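Local coordinates for conserved hypothetical protein TM1506 (Thermotoga maritima, PDB 1VK9) that is of unknown function but adopts a cytidine deaminase-like fold and binds zinc in the crystal, at residues 52-55 against 56-60; 98-102 against 103-107. All coordinates share one frame; numbering follows the deposited sequence.

Interaction 1 of 2, residues 52-55 against 56-60; sequences VELF and KRFDN
The C-terminal turn of helix 49-57 carries this local contact, in which L54 meets F58 one turn on, within a cytidine deaminase-like fold. The methyl CD1 of L54 lies 3.6 Å from CD2 of F58 and in the plane of that ring, so the leucine meets the ring at its edge and not over a face. With CG of L54 anti to the backbone N (chi1 175°), its branch leans towards the following turn; the ring of F58 takes the other course, its CG anti to the carbonyl carbon. The backbone bonds record the helix coming to an end. K56 N still gives a regular i to i-4 bond to V52 O, 2.8 Å long. R57 N holds only a weak bond to E53 O and also reaches L54 O, a tightening towards 3-10 geometry, while F58, the first residue to leave helical phi/psi, binds L54 O weakly. Around this end, V52 and F55 pack against helices 73-82 and 137-145, the F55 ring meeting F78 edge-to-face, and L54 also touches F41 of strand 39-43. On the solvent-exposed side, the K56 chain leads away from the turn, its CG 4.2 Å from CG1 of V52.

Interaction 2 of 2, residues 98-102 against 103-107; sequences KLMNE and YGQSF. With ZN (zinc ion), chain B.
A Schellman motif closes helix 94-102, and M100, N101 and F107 pack where the chain turns back past its last turn. Two bonds back into that turn define it: Q105 N to M100 O (3.0 Å, 156° at the hydrogen) and G104 N to N101 O (3.1 Å). G104 is the first residue to leave helical phi/psi, and its positive phi (55°), which favours glycine, lets the chain reverse so that Q105 N reaches M100 O. Y103 N bonds weakly to both M100 O and L99 O. Q105 NE2 is satisfied by S106 O and P84 O, and S106 OG is bonded to H86 ND1. E102 grips a zinc ion through both oxygens, OE1 at 2.2 Å and OE2 at 2.5 Å; its side chain runs beside that of Y103, the carboxylate turned 60° from the ring plane. Selenomethionine M100 makes a Met-aromatic contact with F107, SE lying 5.1 Å from the ring centroid and CE 3.4 Å from CG, while N101 OD1 meets the ring edge, 3.3 Å from CE1. Were F107 replaced by an alanine, the M100 methyl would probably lose its aromatic partner and N101 OD1 the ring edge it meets. The turn connects helix 94-102 to strand 107-109: L99, Y103 and Q105 rest on L80 of helix 73-82, M100 and F107 on I92 of strand 86-93, the parallel neighbour of strand 107-109.

How the interactions relate
Both contacts finish a helix, but by different means: helix 49-57 ends with R57 N shared between E53 O and L54 O and a long, weak bond from F58 N, whereas 98-107 is closed by a Schellman motif. Their centres lie 20 Å apart and their nearest atoms about 10 Å, so they do not touch. Helix 73-82 lies against both, with F78 and M82 meeting residues of interaction 1 and L80 meeting those of interaction 2. Zinc is much nearer the second, which holds the ligand E102; in the first, the F55 side chain is about 12 Å from a zinc ion. An unidentified ligand lies about 8 Å from the L54 side chain, and one about 9 Å from that of L99.

Interaction 1 of 2, residues 52-55 against 56-60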
loop_
_atom_site.group_PDB
_atom_site.type_symbol
_atom_site.label_atom_id
_atom_site.label_comp_id
_atom_site.label_asym_id
_atom_site.label_seq_id
_atom_site.Cartn_x
_atom_site.Cartn_y
_atom_site.Cartn_z
ATOM N N VAL A 52 -3.555 -7.597 -3.545
ATOM C CA VAL A 52 -3.836 -8.150 -4.858
ATOM C C VAL A 52 -5.342 -8.060 -5.183
ATOM O O VAL A 52 -5.686 -7.602 -6.261
ATOM C CB VAL A 52 -3.279 -9.585 -4.998
ATOM C CG1 VAL A 52 -3.674 -10.214 -6.329
ATOM C CG2 VAL A 52 -1.762 -9.580 -4.865
ATOM N N GLU A 53 -6.227 -8.469 -4.262
ATOM C CA GLU A 53 -7.670 -8.335 -4.470
ATOM C C GLU A 53 -7.913 -6.863 -4.855
ATOM O O GLU A 53 -8.478 -6.585 -5.917
ATOM C CB GLU A 53 -8.507 -8.783 -3.231
ATOM C CG GLU A 53 -8.694 -10.305 -3.011
ATOM C CD GLU A 53 -9.599 -10.702 -1.806
ATOM O OE1 GLU A 53 -10.851 -10.609 -1.947
ATOM O OE2 GLU A 53 -9.090 -11.152 -0.727
ATOM N N LEU A 54 -7.432 -5.924 -4.040
ATOM C CA LEU A 54 -7.596 -4.499 -4.321
ATOM C C LEU A 54 -7.077 -4.094 -5.718
ATOM O O LEU A 54 -7.758 -3.398 -6.468
ATOM C CB LEU A 54 -6.913 -3.661 -3.242
ATOM C CG LEU A 54 -6.865 -2.129 -3.390
ATOM C CD1 LEU A 54 -8.259 -1.531 -3.542
ATOM C CD2 LEU A 54 -6.135 -1.502 -2.200
ATOM N N PHE A 55 -5.872 -4.537 -6.061
ATOM C CA PHE A 55 -5.294 -4.302 -7.378
ATOM C C PHE A 55 -6.173 -4.818 -8.519
ATOM O O PHE A 55 -6.306 -4.177 -9.549
ATOM C CB PHE A 55 -3.935 -4.981 -7.448
ATOM C CG PHE A 55 -3.087 -4.541 -8.611
ATOM C CD1 PHE A 55 -2.332 -3.383 -8.536
ATOM C CD2 PHE A 55 -3.015 -5.317 -9.766
ATOM C CE1 PHE A 55 -1.537 -2.978 -9.607
ATOM C CE2 PHE A 55 -2.233 -4.927 -10.837
ATOM C CZ PHE A 55 -1.491 -3.753 -10.768
ATOM N N LYS A 56 -6.761 -5.991 -8.335
ATOM C CA LYS A 56 -7.568 -6.619 -9.361
ATOM C C LYS A 56 -8.879 -5.858 -9.530
ATOM O O LYS A 56 -9.519 -5.981 -10.567
ATOM C CB LYS A 56 -7.839 -8.086 -8.992
ATOM C CG LYS A 56 -6.642 -9.044 -9.135
ATOM C CD LYS A 56 -6.397 -9.450 -10.615
ATOM C CE LYS A 56 -5.308 -10.538 -10.788
ATOM N NZ LYS A 56 -5.696 -11.876 -10.231
ATOM N N ARG A 57 -9.273 -5.077 -8.518
ATOM C CA ARG A 57 -10.595 -4.438 -8.487
ATOM C C ARG A 57 -10.684 -3.043 -9.106
ATOM O O ARG A 57 -11.740 -2.717 -9.631
ATOM C CB ARG A 57 -11.140 -4.376 -7.062
ATOM C CG ARG A 57 -12.609 -4.759 -6.904
ATOM C CD ARG A 57 -13.096 -4.668 -5.435
ATOM N NE ARG A 57 -14.285 -5.468 -5.154
ATOM C CZ ARG A 57 -15.469 -5.276 -5.743
ATOM N NH1 ARG A 57 -15.612 -4.304 -6.639
ATOM N NH2 ARG A 57 -16.513 -6.052 -5.446
ATOM N N PHE A 58 -9.622 -2.222 -9.018
ATOM C CA PHE A 58 -9.643 -0.828 -9.493
ATOM C C PHE A 58 -8.412 -0.504 -10.310
ATOM O O PHE A 58 -7.280 -0.833 -9.913
ATOM C CB PHE A 58 -9.662 0.213 -8.357
ATOM C CG PHE A 58 -10.787 0.077 -7.413
ATOM C CD1 PHE A 58 -12.056 0.548 -7.747
ATOM C CD2 PHE A 58 -10.579 -0.510 -6.152
ATOM C CE1 PHE A 58 -13.129 0.401 -6.842
ATOM C CE2 PHE A 58 -11.636 -0.659 -5.247
ATOM C CZ PHE A 58 -12.916 -0.202 -5.591
ATOM N N ASP A 59 -8.606 0.231 -11.401
ATOM C CA ASP A 59 -7.471 0.609 -12.217
ATOM C C ASP A 59 -6.558 1.587 -11.472
ATOM O O ASP A 59 -5.309 1.513 -11.563
ATOM C CB ASP A 59 -7.925 1.150 -13.567
ATOM C CG ASP A 59 -6.863 1.912 -14.242
ATOM O OD1 ASP A 59 -6.016 1.304 -14.917
ATOM O OD2 ASP A 59 -6.738 3.141 -14.110
ATOM N N ASN A 60 -7.180 2.509 -10.739
ATOM C CA ASN A 60 -6.435 3.479 -9.925
ATOM C C ASN A 60 -7.276 3.978 -8.750
ATOM O O ASN A 60 -8.486 3.746 -8.691
ATOM C CB ASN A 60 -5.937 4.649 -10.776
ATOM C CG ASN A 60 -7.071 5.585 -11.216
ATOM O OD1 ASN A 60 -7.539 6.410 -10.445
ATOM N ND2 ASN A 60 -7.502 5.461 -12.469
#

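Interaction 2 of 2, residues 98-102 against 103-107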
loop_
_atom_site.group_PDB
_atom_site.type_symbol
_atom_site.label_atom_id
_atom_site.label_comp_id
_atom_site.label_asym_id
_atom_site.label_seq_id
_atom_site.Cartn_x
_atom_site.Cartn_y
_atom_site.Cartn_z
ATOM N N LYS A 98 11.732 3.673 1.332
ATOM C CA LYS A 98 12.756 4.166 0.412
ATOM C C LYS A 98 12.149 4.306 -0.971
ATOM O O LYS A 98 12.421 5.283 -1.684
ATOM C CB LYS A 98 13.904 3.166 0.336
ATOM C CG LYS A 98 15.194 3.642 0.877
ATOM C CD LYS A 98 15.503 3.005 2.212
ATOM C CE LYS A 98 16.914 2.444 2.237
ATOM N NZ LYS A 98 17.039 1.365 1.208
ATOM N N LEU A 99 11.311 3.323 -1.324
ATOM C CA LEU A 99 10.695 3.221 -2.640
ATOM C C LEU A 99 9.701 4.337 -2.858
ATOM O O LEU A 99 9.725 5.004 -3.898
ATOM C CB LEU A 99 10.003 1.873 -2.828
ATOM C CG LEU A 99 9.507 1.532 -4.236
ATOM C CD1 LEU A 99 10.636 1.470 -5.253
ATOM C CD2 LEU A 99 8.813 0.191 -4.160
HETATM N N MSE A 100 8.837 4.542 -1.873
HETATM C CA MSE A 100 7.816 5.566 -1.978
HETATM C C MSE A 100 8.394 6.957 -2.031
HETATM O O MSE A 100 7.839 7.801 -2.727
HETATM C CB MSE A 100 6.831 5.429 -0.836
HETATM C CG MSE A 100 6.352 4.023 -0.759
HETATM SE SE MSE A 100 4.481 3.842 -0.462
HETATM C CE MSE A 100 4.480 4.112 1.444
ATOM N N ASN A 101 9.511 7.194 -1.333
ATOM C CA ASN A 101 10.218 8.444 -1.523
ATOM C C ASN A 101 10.777 8.605 -2.924
ATOM O O ASN A 101 10.699 9.680 -3.482
ATOM C CB ASN A 101 11.302 8.682 -0.473
ATOM C CG ASN A 101 10.718 8.916 0.916
ATOM O OD1 ASN A 101 9.696 9.607 1.077
ATOM N ND2 ASN A 101 11.336 8.300 1.928
ATOM N N GLU A 102 11.325 7.540 -3.507
ATOM C CA GLU A 102 11.879 7.641 -4.848
ATOM C C GLU A 102 10.760 8.083 -5.810
ATOM O O GLU A 102 11.005 8.806 -6.806
ATOM C CB GLU A 102 12.484 6.289 -5.272
ATOM C CG GLU A 102 13.016 6.248 -6.706
ATOM C CD GLU A 102 13.403 4.867 -7.196
ATOM O OE1 GLU A 102 13.117 3.873 -6.523
ATOM O OE2 GLU A 102 14.029 4.757 -8.268
ATOM N N TYR A 103 9.532 7.657 -5.497
ATOM C CA TYR A 103 8.437 7.845 -6.408
ATOM C C TYR A 103 7.602 9.053 -6.059
ATOM O O TYR A 103 6.589 9.293 -6.695
ATOM C CB TYR A 103 7.604 6.558 -6.527
ATOM C CG TYR A 103 8.266 5.605 -7.485
ATOM C CD1 TYR A 103 9.340 4.812 -7.071
ATOM C CD2 TYR A 103 7.877 5.548 -8.826
ATOM C CE1 TYR A 103 9.985 3.961 -7.965
ATOM C CE2 TYR A 103 8.516 4.695 -9.730
ATOM C CZ TYR A 103 9.565 3.915 -9.292
ATOM O OH TYR A 103 10.204 3.086 -10.160
ATOM N N GLY A 104 8.021 9.820 -5.055
ATOM C CA GLY A 104 7.280 10.983 -4.617
ATOM C C GLY A 104 5.833 10.699 -4.254
ATOM O O GLY A 104 4.973 11.528 -4.499
ATOM N N GLN A 105 5.539 9.514 -3.723
ATOM C CA GLN A 105 4.198 9.179 -3.249
ATOM C C GLN A 105 4.016 9.775 -1.853
ATOM O O GLN A 105 4.950 9.788 -1.055
ATOM C CB GLN A 105 4.035 7.679 -3.189
ATOM C CG GLN A 105 2.847 7.206 -2.423
ATOM C CD GLN A 105 1.542 7.360 -3.191
ATOM O OE1 GLN A 105 1.459 7.000 -4.357
ATOM N NE2 GLN A 105 0.520 7.888 -2.532
ATOM N N SER A 106 2.823 10.281 -1.557
ATOM C CA SER A 106 2.545 10.847 -0.239
ATOM C C SER A 106 2.145 9.734 0.705
ATOM O O SER A 106 1.265 8.929 0.396
ATOM C CB SER A 106 1.438 11.874 -0.328
ATOM O OG SER A 106 0.916 12.117 0.947
ATOM N N PHE A 107 2.809 9.659 1.849
ATOM C CA PHE A 107 2.531 8.552 2.755
ATOM C C PHE A 107 2.893 8.933 4.194
ATOM O O PHE A 107 3.629 9.873 4.406
ATOM C CB PHE A 107 3.264 7.278 2.295
ATOM C CG PHE A 107 4.748 7.320 2.536
ATOM C CD1 PHE A 107 5.599 7.908 1.596
ATOM C CD2 PHE A 107 5.293 6.796 3.716
ATOM C CE1 PHE A 107 6.980 7.979 1.822
ATOM C CE2 PHE A 107 6.662 6.863 3.951
ATOM C CZ PHE A 107 7.520 7.455 2.997
HETATM ZN ZN ZN B . 14.036 2.350 -7.778
#